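Local coordinates for protein CELL division inhibitor (Pyrococcus furiosus, PDB 1G3Q) that binds ADP and magnesium and is probably an ATP-hydrolysing MinD-type regulator of cell division with a P-loop NTPase fold, at residues 19-27 and 210-218. Sequence-based numbering, arbitrary orientation.
Sequences VTANLSVAL and GIPAVKYKP
Asn-22, Val-25, Pro-212 and Val-214 carry the contact between helix 16-29, which follows the Walker A P-loop of this layered alpha/beta NTPase, and the short helix 213-216. Asn-22 extends its carboxamide to the start of the short helix, with CG beside its own backbone N (chi1 -77°). Its amide end lies near Pro-212 CB, and the atom modelled as ND2 stands 2.9 Å from Val-214 N. A polar carboxamide suits this place beside the backbone amides at the start of helix 213-216. With an alanine here the carboxamide would be lost, and the backbone N of Val-214 would probably lose its polar neighbour and Pro-212 CB some of its packing. Pro-212 occupies the N-cap position, where a residue lacking an N-H costs the helix nothing, and its ring turns CG to helix 16-29, 3.9 Å from Ala-21 CB. The methyl of Ala-21 is small, which suits this close approach of the ring. The side chains of Val-25 and Pro-212 cross at about a right angle, with Val-25 CG2 3.8 Å from Pro-212 CG. Phe-78 touches the proline from a loop, while from helix 221-235 Phe-226 touches Asn-22 and Val-227 touches Val-214. Val-214 holds CG1 between its backbone N and carbonyl carbon (chi1 68°), against Val-25, and places CG2 4.1 Å from Ala-26 CB.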
loop_
_atom_site.group_PDB
_atom_site.type_symbol
_atom_site.label_atom_id
_atom_site.label_comp_id
_atom_site.label_asym_id
_atom_site.label_seq_id
_atom_site.Cartn_x
_atom_site.Cartn_y
_atom_site.Cartn_z
ATOM N N VAL A 19 -4.188 -2.527 2.913
ATOM C CA VAL A 19 -4.517 -1.112 2.809
ATOM C C VAL A 19 -4.355 -0.661 1.358
ATOM O O VAL A 19 -5.213 0.035 0.823
ATOM C CB VAL A 19 -3.615 -0.259 3.733
ATOM C CG1 VAL A 19 -3.807 1.228 3.448
ATOM C CG2 VAL A 19 -3.964 -0.547 5.181
ATOM N N THR A 20 -3.264 -1.072 0.716
ATOM C CA THR A 20 -3.035 -0.695 -0.677
ATOM C C THR A 20 -4.212 -1.122 -1.556
ATOM O O THR A 20 -4.762 -0.317 -2.308
ATOM C CB THR A 20 -1.759 -1.351 -1.251
ATOM O OG1 THR A 20 -0.618 -0.964 -0.471
ATOM C CG2 THR A 20 -1.549 -0.912 -2.695
ATOM N N ALA A 21 -4.583 -2.396 -1.464
ATOM C CA ALA A 21 -5.681 -2.945 -2.256
ATOM C C ALA A 21 -7.037 -2.293 -1.971
ATOM O O ALA A 21 -7.732 -1.877 -2.899
ATOM C CB ALA A 21 -5.774 -4.455 -2.041
ATOM N N ASN A 22 -7.422 -2.208 -0.700
ATOM C CA ASN A 22 -8.710 -1.606 -0.361
ATOM C C ASN A 22 -8.781 -0.114 -0.677
ATOM O O ASN A 22 -9.798 0.367 -1.179
ATOM C CB ASN A 22 -9.054 -1.843 1.113
ATOM C CG ASN A 22 -9.544 -3.260 1.375
ATOM O OD1 ASN A 22 -8.752 -4.173 1.620
ATOM N ND2 ASN A 22 -10.854 -3.451 1.305
ATOM N N LEU A 23 -7.709 0.619 -0.387
ATOM C CA LEU A 23 -7.689 2.051 -0.671
ATOM C C LEU A 23 -7.780 2.271 -2.183
ATOM O O LEU A 23 -8.471 3.179 -2.646
ATOM C CB LEU A 23 -6.410 2.692 -0.115
ATOM C CG LEU A 23 -6.255 4.207 -0.300
ATOM C CD1 LEU A 23 -7.465 4.934 0.289
ATOM C CD2 LEU A 23 -4.967 4.667 0.379
ATOM N N SER A 24 -7.087 1.435 -2.953
ATOM C CA SER A 24 -7.121 1.545 -4.408
ATOM C C SER A 24 -8.548 1.429 -4.934
ATOM O O SER A 24 -8.998 2.254 -5.738
ATOM C CB SER A 24 -6.274 0.446 -5.060
ATOM O OG SER A 24 -4.893 0.647 -4.837
ATOM N N VAL A 25 -9.252 0.392 -4.489
ATOM C CA VAL A 25 -10.619 0.157 -4.929
ATOM C C VAL A 25 -11.561 1.259 -4.445
ATOM O O VAL A 25 -12.434 1.704 -5.194
ATOM C CB VAL A 25 -11.132 -1.223 -4.445
ATOM C CG1 VAL A 25 -12.564 -1.445 -4.920
ATOM C CG2 VAL A 25 -10.233 -2.336 -4.995
ATOM N N ALA A 26 -11.384 1.699 -3.202
ATOM C CA ALA A 26 -12.220 2.762 -2.653
ATOM C C ALA A 26 -12.054 4.038 -3.482
ATOM O O ALA A 26 -13.038 4.670 -3.869
ATOM C CB ALA A 26 -11.850 3.027 -1.195
ATOM N N LEU A 27 -10.808 4.416 -3.757
ATOM C CA LEU A 27 -10.542 5.614 -4.551
ATOM C C LEU A 27 -11.045 5.444 -5.983
ATOM O O LEU A 27 -11.596 6.379 -6.578
ATOM C CB LEU A 27 -9.041 5.928 -4.557
ATOM C CG LEU A 27 -8.433 6.468 -3.257
ATOM C CD1 LEU A 27 -6.916 6.493 -3.376
ATOM C CD2 LEU A 27 -8.972 7.874 -2.975
ATOM N N GLY A 210 -9.712 -12.508 -3.306
ATOM C CA GLY A 210 -9.118 -11.807 -4.432
ATOM C C GLY A 210 -9.982 -10.605 -4.776
ATOM O O GLY A 210 -9.926 -10.066 -5.884
ATOM N N ILE A 211 -10.803 -10.196 -3.815
ATOM C CA ILE A 211 -11.682 -9.039 -3.975
ATOM C C ILE A 211 -11.649 -8.294 -2.648
ATOM O O ILE A 211 -12.162 -8.791 -1.645
ATOM C CB ILE A 211 -13.144 -9.453 -4.248
ATOM C CG1 ILE A 211 -13.232 -10.314 -5.512
ATOM C CG2 ILE A 211 -14.009 -8.204 -4.409
ATOM C CD1 ILE A 211 -14.632 -10.909 -5.748
ATOM N N PRO A 212 -11.035 -7.100 -2.621
ATOM C CA PRO A 212 -10.952 -6.316 -1.383
ATOM C C PRO A 212 -12.303 -6.151 -0.696
ATOM O O PRO A 212 -13.313 -5.866 -1.343
ATOM C CB PRO A 212 -10.363 -4.991 -1.857
ATOM C CG PRO A 212 -9.441 -5.434 -2.968
ATOM C CD PRO A 212 -10.318 -6.427 -3.717
ATOM N N ALA A 213 -12.303 -6.331 0.621
ATOM C CA ALA A 213 -13.517 -6.224 1.417
ATOM C C ALA A 213 -14.323 -4.962 1.147
ATOM O O ALA A 213 -15.553 -4.985 1.210
ATOM C CB ALA A 213 -13.174 -6.314 2.899
ATOM N N VAL A 214 -13.646 -3.860 0.839
ATOM C CA VAL A 214 -14.353 -2.611 0.593
ATOM C C VAL A 214 -15.434 -2.812 -0.465
ATOM O O VAL A 214 -16.480 -2.170 -0.411
ATOM C CB VAL A 214 -13.379 -1.470 0.170
ATOM C CG1 VAL A 214 -12.783 -1.755 -1.194
ATOM C CG2 VAL A 214 -14.111 -0.134 0.170
ATOM N N LYS A 215 -15.196 -3.718 -1.413
ATOM C CA LYS A 215 -16.190 -3.981 -2.446
ATOM C C LYS A 215 -16.911 -5.313 -2.242
ATOM O O LYS A 215 -18.124 -5.397 -2.419
ATOM C CB LYS A 215 -15.555 -3.963 -3.839
ATOM C CG LYS A 215 -16.599 -3.948 -4.958
ATOM C CD LYS A 215 -15.965 -3.864 -6.340
ATOM C CE LYS A 215 -17.034 -3.830 -7.416
ATOM N NZ LYS A 215 -16.457 -3.839 -8.786
ATOM N N TYR A 216 -16.164 -6.347 -1.864
ATOM C CA TYR A 216 -16.733 -7.678 -1.660
ATOM C C TYR A 216 -17.822 -7.683 -0.580
ATOM O O TYR A 216 -18.898 -8.240 -0.785
ATOM C CB TYR A 216 -15.611 -8.667 -1.308
ATOM C CG TYR A 216 -16.005 -10.135 -1.345
ATOM C CD1 TYR A 216 -16.725 -10.665 -2.418
ATOM C CD2 TYR A 216 -15.613 -11.002 -0.327
ATOM C CE1 TYR A 216 -17.041 -12.036 -2.469
ATOM C CE2 TYR A 216 -15.921 -12.362 -0.370
ATOM C CZ TYR A 216 -16.635 -12.870 -1.440
ATOM O OH TYR A 216 -16.957 -14.212 -1.461
ATOM N N LYS A 217 -17.543 -7.069 0.568
ATOM C CA LYS A 217 -18.521 -6.999 1.659
ATOM C C LYS A 217 -18.622 -5.532 2.082
ATOM O O LYS A 217 -18.110 -5.129 3.128
ATOM C CB LYS A 217 -18.071 -7.895 2.819
ATOM C CG LYS A 217 -17.871 -9.352 2.386
ATOM C CD LYS A 217 -17.527 -10.288 3.542
ATOM C CE LYS A 217 -18.686 -10.414 4.516
ATOM N NZ LYS A 217 -18.461 -11.510 5.495
ATOM N N PRO A 218 -19.309 -4.720 1.263
ATOM C CA PRO A 218 -19.522 -3.283 1.448
ATOM C C PRO A 218 -20.164 -2.766 2.736
ATOM O O PRO A 218 -20.046 -1.581 3.038
ATOM C CB PRO A 218 -20.319 -2.898 0.203
ATOM C CG PRO A 218 -21.136 -4.104 -0.042
ATOM C CD PRO A 218 -20.133 -5.217 0.145
#